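Side-chain contacts in squalene synthase HpnC (Alicyclobacillus acidocaldarius subsp. acidocaldarius, PDB 4HD1), which probably makes squalene or a related isoprenoid by joining prenyl diphosphates: residues 232-235 / 236-240; 35-38 / 39-42; 148-152 / 153-157. All blocks are in the same frame, centred on the assembly; numbering follows the deposited sequence.

Contact 1. Residues 232-235 / 236-240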
loop_
_atom_site.group_PDB
_atom_site.type_symbol
_atom_site.label_atom_id
_atom_site.label_comp_id
_atom_site.label_asym_id
_atom_site.label_seq_id
_atom_site.Cartn_x
_atom_site.Cartn_y
_atom_site.Cartn_z
ATOM N N SER A 232 5.527 -1.886 -19.752
ATOM C CA SER A 232 6.092 -1.484 -21.044
ATOM C C SER A 232 6.346 0.020 -21.160
ATOM O O SER A 232 6.773 0.493 -22.216
ATOM C CB SER A 232 5.181 -1.925 -22.193
ATOM O OG SER A 232 4.833 -3.289 -22.070
ATOM N N LEU A 233 6.081 0.766 -20.088
ATOM C CA LEU A 233 6.062 2.231 -20.158
ATOM C C LEU A 233 7.033 2.904 -19.186
ATOM O O LEU A 233 6.986 4.129 -18.994
ATOM C CB LEU A 233 4.636 2.748 -19.909
ATOM C CG LEU A 233 3.473 2.136 -20.705
ATOM C CD1 LEU A 233 2.149 2.765 -20.290
ATOM C CD2 LEU A 233 3.683 2.302 -22.203
ATOM N N VAL A 234 7.912 2.107 -18.577
ATOM C CA VAL A 234 8.811 2.602 -17.530
ATOM C C VAL A 234 10.240 2.096 -17.749
ATOM O O VAL A 234 10.432 1.156 -18.522
ATOM C CB VAL A 234 8.300 2.218 -16.117
ATOM C CG1 VAL A 234 6.948 2.859 -15.850
ATOM C CG2 VAL A 234 8.212 0.704 -15.949
ATOM N N PRO A 235 11.246 2.712 -17.082
ATOM C CA PRO A 235 12.613 2.178 -17.183
ATOM C C PRO A 235 12.654 0.690 -16.789
ATOM O O PRO A 235 11.874 0.273 -15.925
ATOM C CB PRO A 235 13.399 3.033 -16.183
ATOM C CG PRO A 235 12.646 4.321 -16.115
ATOM C CD PRO A 235 11.200 3.934 -16.253
ATOM N N PRO A 236 13.531 -0.111 -17.434
ATOM C CA PRO A 236 13.562 -1.572 -17.193
ATOM C C PRO A 236 13.727 -1.987 -15.714
ATOM O O PRO A 236 13.166 -3.001 -15.290
ATOM C CB PRO A 236 14.749 -2.070 -18.043
ATOM C CG PRO A 236 15.219 -0.917 -18.865
ATOM C CD PRO A 236 14.406 0.306 -18.549
ATOM N N ARG A 237 14.475 -1.205 -14.941
ATOM C CA ARG A 237 14.605 -1.456 -13.507
ATOM C C ARG A 237 13.249 -1.376 -12.790
ATOM O O ARG A 237 12.904 -2.271 -12.016
ATOM C CB ARG A 237 15.607 -0.493 -12.876
ATOM C CG ARG A 237 17.040 -0.678 -13.346
ATOM C CD ARG A 237 17.797 -1.563 -12.383
ATOM N NE ARG A 237 19.165 -1.090 -12.175
ATOM C CZ ARG A 237 19.837 -1.206 -11.033
ATOM N NH1 ARG A 237 19.264 -1.765 -9.972
ATOM N NH2 ARG A 237 21.080 -0.745 -10.950
ATOM N N LEU A 238 12.477 -0.322 -13.054
ATOM C CA LEU A 238 11.125 -0.234 -12.500
ATOM C C LEU A 238 10.209 -1.323 -13.081
ATOM O O LEU A 238 9.374 -1.884 -12.359
ATOM C CB LEU A 238 10.518 1.167 -12.691
ATOM C CG LEU A 238 9.079 1.399 -12.185
ATOM C CD1 LEU A 238 8.897 0.971 -10.736
ATOM C CD2 LEU A 238 8.670 2.852 -12.360
ATOM N N ALA A 239 10.383 -1.640 -14.362
ATOM C CA ALA A 239 9.556 -2.663 -15.005
ATOM C C ALA A 239 9.683 -4.013 -14.303
ATOM O O ALA A 239 8.673 -4.643 -13.986
ATOM C CB ALA A 239 9.881 -2.785 -16.499
ATOM N N ARG A 240 10.914 -4.441 -14.032
ATOM C CA ARG A 240 11.149 -5.714 -13.344
ATOM C C ARG A 240 10.606 -5.714 -11.914
ATOM O O ARG A 240 10.103 -6.735 -11.436
ATOM C CB ARG A 240 12.632 -6.076 -13.354
ATOM C CG ARG A 240 13.215 -6.301 -14.737
ATOM C CD ARG A 240 14.611 -6.906 -14.675
ATOM N NE ARG A 240 15.502 -6.263 -15.641
ATOM C CZ ARG A 240 16.485 -5.424 -15.322
ATOM N NH1 ARG A 240 16.742 -5.132 -14.050
ATOM N NH2 ARG A 240 17.223 -4.881 -16.276
#
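P235 O accepts the backbone N-H of A239 at 2.9 Å. This is the first i to i+4 bond of helix 236-257, and it illustrates how a loop can hand its last carbonyl to a helix. P235 sits at the N-cap, but its ring offers no polar group to the N-H groups of the first turn. P236 follows as the first helical residue, where a proline is well tolerated: nitrogens of the first turn have no helix carbonyl behind them to bond to, and the missing N-H is not needed.

Beneath this backbone bond lies an apolar clasp. V234, just before the cap, turns its side chain to the helix: CB meets L238 CD2 at 3.8 Å, and the CG2 branch reaches A239 CB at 3.9 Å. Its CG2 stands between the backbone N and the carbonyl carbon (chi1 -62° for CG1), a setting that puts this methyl beside the first turn. L238 has CG opposite its own backbone N (chi1 179°), which carries CD2 back under V234, while its side chain also packs on F147 and on V143 and L144 of helix 137-146. With an alanine here the CD2 contact to V234 goes, which is likely to leave a gap between the V234 methyls and helix 137-146. R237, by contrast, leads its guanidinium away and bonds through NH1 to the carbonyl of F35.

A helix start so built takes its polar bond from a backbone carbonyl instead of a capping side chain, and the side-chain part of the contact is apolar.

Contact 2. Residues 35-38 / 39-42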
loop_
_atom_site.group_PDB
_atom_site.type_symbol
_atom_site.label_atom_id
_atom_site.label_comp_id
_atom_site.label_asym_id
_atom_site.label_seq_id
_atom_site.Cartn_x
_atom_site.Cartn_y
_atom_site.Cartn_z
ATOM N N PHE A 35 15.538 -3.920 -7.142
ATOM C CA PHE A 35 15.737 -3.396 -8.481
ATOM C C PHE A 35 16.048 -1.916 -8.510
ATOM O O PHE A 35 16.370 -1.371 -9.564
ATOM C CB PHE A 35 14.481 -3.613 -9.306
ATOM C CG PHE A 35 14.190 -5.046 -9.597
ATOM C CD1 PHE A 35 14.794 -5.676 -10.673
ATOM C CD2 PHE A 35 13.305 -5.766 -8.799
ATOM C CE1 PHE A 35 14.511 -6.996 -10.956
ATOM C CE2 PHE A 35 13.023 -7.088 -9.070
ATOM C CZ PHE A 35 13.626 -7.701 -10.153
ATOM N N VAL A 36 15.926 -1.263 -7.361
ATOM C CA VAL A 36 16.049 0.188 -7.291
ATOM C C VAL A 36 17.526 0.588 -7.368
ATOM O O VAL A 36 18.336 0.110 -6.560
ATOM C CB VAL A 36 15.366 0.751 -6.015
ATOM C CG1 VAL A 36 15.458 2.271 -5.972
ATOM C CG2 VAL A 36 13.906 0.297 -5.945
ATOM N N PRO A 37 17.878 1.466 -8.341
ATOM C CA PRO A 37 19.269 1.932 -8.489
ATOM C C PRO A 37 19.740 2.635 -7.226
ATOM O O PRO A 37 18.923 3.233 -6.519
ATOM C CB PRO A 37 19.207 2.951 -9.645
ATOM C CG PRO A 37 17.831 2.878 -10.211
ATOM C CD PRO A 37 16.940 2.195 -9.222
ATOM N N ARG A 38 21.046 2.586 -6.958
ATOM C CA ARG A 38 21.598 3.186 -5.743
ATOM C C ARG A 38 21.198 4.641 -5.564
ATOM O O ARG A 38 20.927 5.066 -4.444
ATOM C CB ARG A 38 23.120 3.043 -5.661
ATOM C CG ARG A 38 23.861 3.402 -6.934
ATOM C CD ARG A 38 25.312 3.730 -6.621
ATOM N NE ARG A 38 26.213 2.891 -7.407
ATOM C CZ ARG A 38 26.610 1.673 -7.044
ATOM N NH1 ARG A 38 26.192 1.140 -5.896
ATOM N NH2 ARG A 38 27.429 0.985 -7.830
ATOM N N HIS A 39 21.147 5.405 -6.650
ATOM C CA HIS A 39 20.829 6.825 -6.521
ATOM C C HIS A 39 19.374 7.078 -6.234
ATOM O O HIS A 39 19.000 8.204 -5.910
ATOM C CB HIS A 39 21.304 7.625 -7.732
ATOM C CG HIS A 39 20.404 7.512 -8.929
ATOM N ND1 HIS A 39 20.473 6.479 -9.791
ATOM C CD2 HIS A 39 19.397 8.354 -9.398
ATOM C CE1 HIS A 39 19.554 6.648 -10.762
ATOM N NE2 HIS A 39 18.895 7.795 -10.518
ATOM N N LEU A 40 18.544 6.040 -6.339
ATOM C CA LEU A 40 17.116 6.178 -6.022
ATOM C C LEU A 40 16.700 5.513 -4.715
ATOM O O LEU A 40 15.662 5.880 -4.150
ATOM C CB LEU A 40 16.226 5.685 -7.175
ATOM C CG LEU A 40 16.270 6.481 -8.486
ATOM C CD1 LEU A 40 15.353 5.833 -9.532
ATOM C CD2 LEU A 40 15.947 7.968 -8.296
ATOM N N ARG A 41 17.489 4.552 -4.227
ATOM C CA ARG A 41 17.172 3.899 -2.948
ATOM C C ARG A 41 16.878 4.861 -1.775
ATOM O O ARG A 41 15.940 4.610 -1.023
ATOM C CB ARG A 41 18.251 2.892 -2.546
ATOM C CG ARG A 41 18.111 1.532 -3.197
ATOM C CD ARG A 41 19.138 0.552 -2.657
ATOM N NE ARG A 41 19.819 -0.086 -3.776
ATOM C CZ ARG A 41 21.115 0.027 -4.039
ATOM N NH1 ARG A 41 21.911 0.722 -3.232
ATOM N NH2 ARG A 41 21.620 -0.580 -5.102
ATOM N N PRO A 42 17.654 5.963 -1.622
ATOM C CA PRO A 42 17.377 6.872 -0.499
ATOM C C PRO A 42 15.940 7.397 -0.486
ATOM O O PRO A 42 15.362 7.606 0.591
ATOM C CB PRO A 42 18.351 8.032 -0.740
ATOM C CG PRO A 42 19.490 7.403 -1.453
ATOM C CD PRO A 42 18.842 6.406 -2.380
#
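V36 and R41 meet on the closely packed side of this turn, where the loop after helix 29-32 bends into helix 41-56. V36 CG1, opposite the backbone N (chi1 -178°), comes to 3.7 Å from L40 CB and also lies against the backbone N of R41. The ring of P37 adds a second apolar patch, its CG standing 3.9 Å from L40 CD1. Beyond these residues, L40 rests on F147 and V36 on Q241 of helix 236-257, so this side faces the protein. The R41 side chain, bent at chi3 (-130°), folds back over the loop and lays one guanidinium face above R38 CA, 3.4 Å from the plane. Its NE makes a weak bond to V36 O at 3.2 Å, and NH1 forms a salt bridge to a bound sulfate, a partner outside the turn that probably comes from the crystallisation liquor.

The polar centre is P37 O, gripped by two N-H groups. R41 N comes to 3.0 Å, whereas L40 N lies closer, at 2.8 Å, but stands well above the carbonyl plane. Two donors on one oxygen fix the bend of the chain just before the helix.

The outer side is looser. R38 is exposed, although its CB still meets R41 NH1, and the imidazole of H39, exposed as well, leans obliquely on P37, with ND1 3.8 Å from P37 CB.

Backbone bonds thus shape the turn and apolar side chains seat it on the protein, while R41 packs its chain and one guanidinium face on the loop and its NH1 still pairs with the sulfate.

Contact 3. Residues 148-152 / 153-157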
loop_
_atom_site.group_PDB
_atom_site.type_symbol
_atom_site.label_atom_id
_atom_site.label_comp_id
_atom_site.label_asym_id
_atom_site.label_seq_id
_atom_site.Cartn_x
_atom_site.Cartn_y
_atom_site.Cartn_z
ATOM N N GLY A 148 10.498 9.209 -12.141
ATOM C CA GLY A 148 10.131 10.172 -13.191
ATOM C C GLY A 148 9.068 9.668 -14.163
ATOM O O GLY A 148 9.105 9.982 -15.360
ATOM N N CYS A 149 8.116 8.893 -13.651
ATOM C CA CYS A 149 7.095 8.274 -14.492
ATOM C C CYS A 149 5.667 8.624 -14.091
ATOM O O CYS A 149 4.731 7.924 -14.472
ATOM C CB CYS A 149 7.261 6.752 -14.489
ATOM S SG CYS A 149 8.779 6.197 -15.288
ATOM N N LEU A 150 5.488 9.704 -13.336
ATOM C CA LEU A 150 4.158 10.018 -12.806
ATOM C C LEU A 150 3.321 10.964 -13.683
ATOM O O LEU A 150 3.481 12.187 -13.648
ATOM C CB LEU A 150 4.234 10.511 -11.353
ATOM C CG LEU A 150 2.892 10.697 -10.629
ATOM C CD1 LEU A 150 2.021 9.443 -10.649
ATOM C CD2 LEU A 150 3.129 11.170 -9.199
ATOM N N ASP A 151 2.434 10.366 -14.473
ATOM C CA ASP A 151 1.403 11.088 -15.210
ATOM C C ASP A 151 0.109 10.302 -15.040
ATOM O O ASP A 151 0.129 9.187 -14.498
ATOM C CB ASP A 151 1.775 11.219 -16.689
ATOM C CG ASP A 151 2.072 9.882 -17.338
ATOM O OD1 ASP A 151 1.181 9.008 -17.386
ATOM O OD2 ASP A 151 3.206 9.701 -17.807
ATOM N N ASP A 152 -1.003 10.863 -15.514
ATOM C CA ASP A 152 -2.327 10.276 -15.280
ATOM C C ASP A 152 -2.500 8.891 -15.887
ATOM O O ASP A 152 -3.140 8.025 -15.285
ATOM C CB ASP A 152 -3.435 11.208 -15.777
ATOM C CG ASP A 152 -3.503 12.513 -14.995
ATOM O OD1 ASP A 152 -2.732 12.689 -14.026
ATOM O OD2 ASP A 152 -4.334 13.370 -15.354
ATOM N N GLU A 153 -1.927 8.681 -17.070
ATOM C CA GLU A 153 -2.069 7.398 -17.744
ATOM C C GLU A 153 -1.375 6.271 -16.968
ATOM O O GLU A 153 -1.983 5.231 -16.676
ATOM C CB GLU A 153 -1.558 7.477 -19.187
ATOM C CG GLU A 153 -1.766 6.200 -19.986
ATOM C CD GLU A 153 -3.233 5.821 -20.161
ATOM O OE1 GLU A 153 -4.128 6.606 -19.771
ATOM O OE2 GLU A 153 -3.500 4.726 -20.695
ATOM N N ARG A 154 -0.112 6.498 -16.624
ATOM C CA ARG A 154 0.678 5.505 -15.908
ATOM C C ARG A 154 0.219 5.315 -14.462
ATOM O O ARG A 154 0.272 4.199 -13.940
ATOM C CB ARG A 154 2.165 5.832 -16.009
ATOM C CG ARG A 154 2.707 5.492 -17.385
ATOM C CD ARG A 154 4.192 5.766 -17.516
ATOM N NE ARG A 154 4.471 7.189 -17.663
ATOM C CZ ARG A 154 5.639 7.689 -18.054
ATOM N NH1 ARG A 154 6.654 6.884 -18.356
ATOM N NH2 ARG A 154 5.788 9.005 -18.148
ATOM N N ALA A 155 -0.266 6.389 -13.837
ATOM C CA ALA A 155 -0.862 6.306 -12.501
ATOM C C ALA A 155 -2.088 5.390 -12.511
ATOM O O ALA A 155 -2.263 4.556 -11.613
ATOM C CB ALA A 155 -1.227 7.692 -11.982
ATOM N N ARG A 156 -2.915 5.541 -13.546
ATOM C CA ARG A 156 -4.127 4.744 -13.718
ATOM C C ARG A 156 -3.786 3.253 -13.754
ATOM O O ARG A 156 -4.420 2.452 -13.073
ATOM C CB ARG A 156 -4.854 5.187 -14.997
ATOM C CG ARG A 156 -6.254 4.625 -15.189
ATOM C CD ARG A 156 -6.868 5.058 -16.518
ATOM N NE ARG A 156 -6.062 4.694 -17.693
ATOM C CZ ARG A 156 -6.005 3.475 -18.236
ATOM N NH1 ARG A 156 -6.687 2.461 -17.715
ATOM N NH2 ARG A 156 -5.251 3.264 -19.305
ATOM N N LEU A 157 -2.763 2.898 -14.522
ATOM C CA LEU A 157 -2.292 1.515 -14.612
ATOM C C LEU A 157 -1.644 1.034 -13.306
ATOM O O LEU A 157 -1.823 -0.119 -12.899
ATOM C CB LEU A 157 -1.304 1.378 -15.772
ATOM C CG LEU A 157 -1.842 1.740 -17.157
ATOM C CD1 LEU A 157 -0.695 1.864 -18.147
ATOM C CD2 LEU A 157 -2.861 0.708 -17.638
#
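R154 runs back from the first turn of helix 152-172 to grip D151. Its CB lies 3.6 Å from D151 OD1, and CG stays close to the same oxygen. CD passes C149 O, and the turn about CG-CD (chi3 -76°) swings NE towards the carboxylate. NE gives its hydrogen to D151 OD2 at 2.8 Å, from the syn side but 30° out of the carboxylate plane; NH2 reaches the same oxygen at 2.7 Å in a salt bridge. OD2 lies near the guanidinium plane, and C149 CA sits over the centre of one face. The remaining nitrogen, NH1, passes near C149 SG and bonds to the carbonyl of L233.

The other carboxylate oxygen caps the helix: OD1 takes the backbone N-H of R154 at 2.9 Å in an almost straight bond (177°). D151 O, meanwhile, accepts from A155 N, and L150 CD1 packs on A155 CB at 3.9 Å.

One aspartate therefore serves as N-cap and counter-ion at once, its negative charge probably favoured by both the helix start and the arginine that it holds in place.

From the N terminus, contact 2 comes first and turns the loop after helix 29-32 into helix 41-56. Contact 3 joins helix 137-146 to helix 152-172, and contact 1 leads from helix 207-227 into helix 236-257. Each closes a short local turn; the three follow in series, without nesting or crossing. In space, contact 1 lies against both others, joined to each by an arginine-to-carbonyl bond. One ties helix 236-257 to the loop before helix 41-56; the second ties the loop before helix 236-257 to helix 152-172, where C149 SG also packs on V234 and P235. Contacts 2 and 3 do not touch, their nearest atoms being about 6 Å apart.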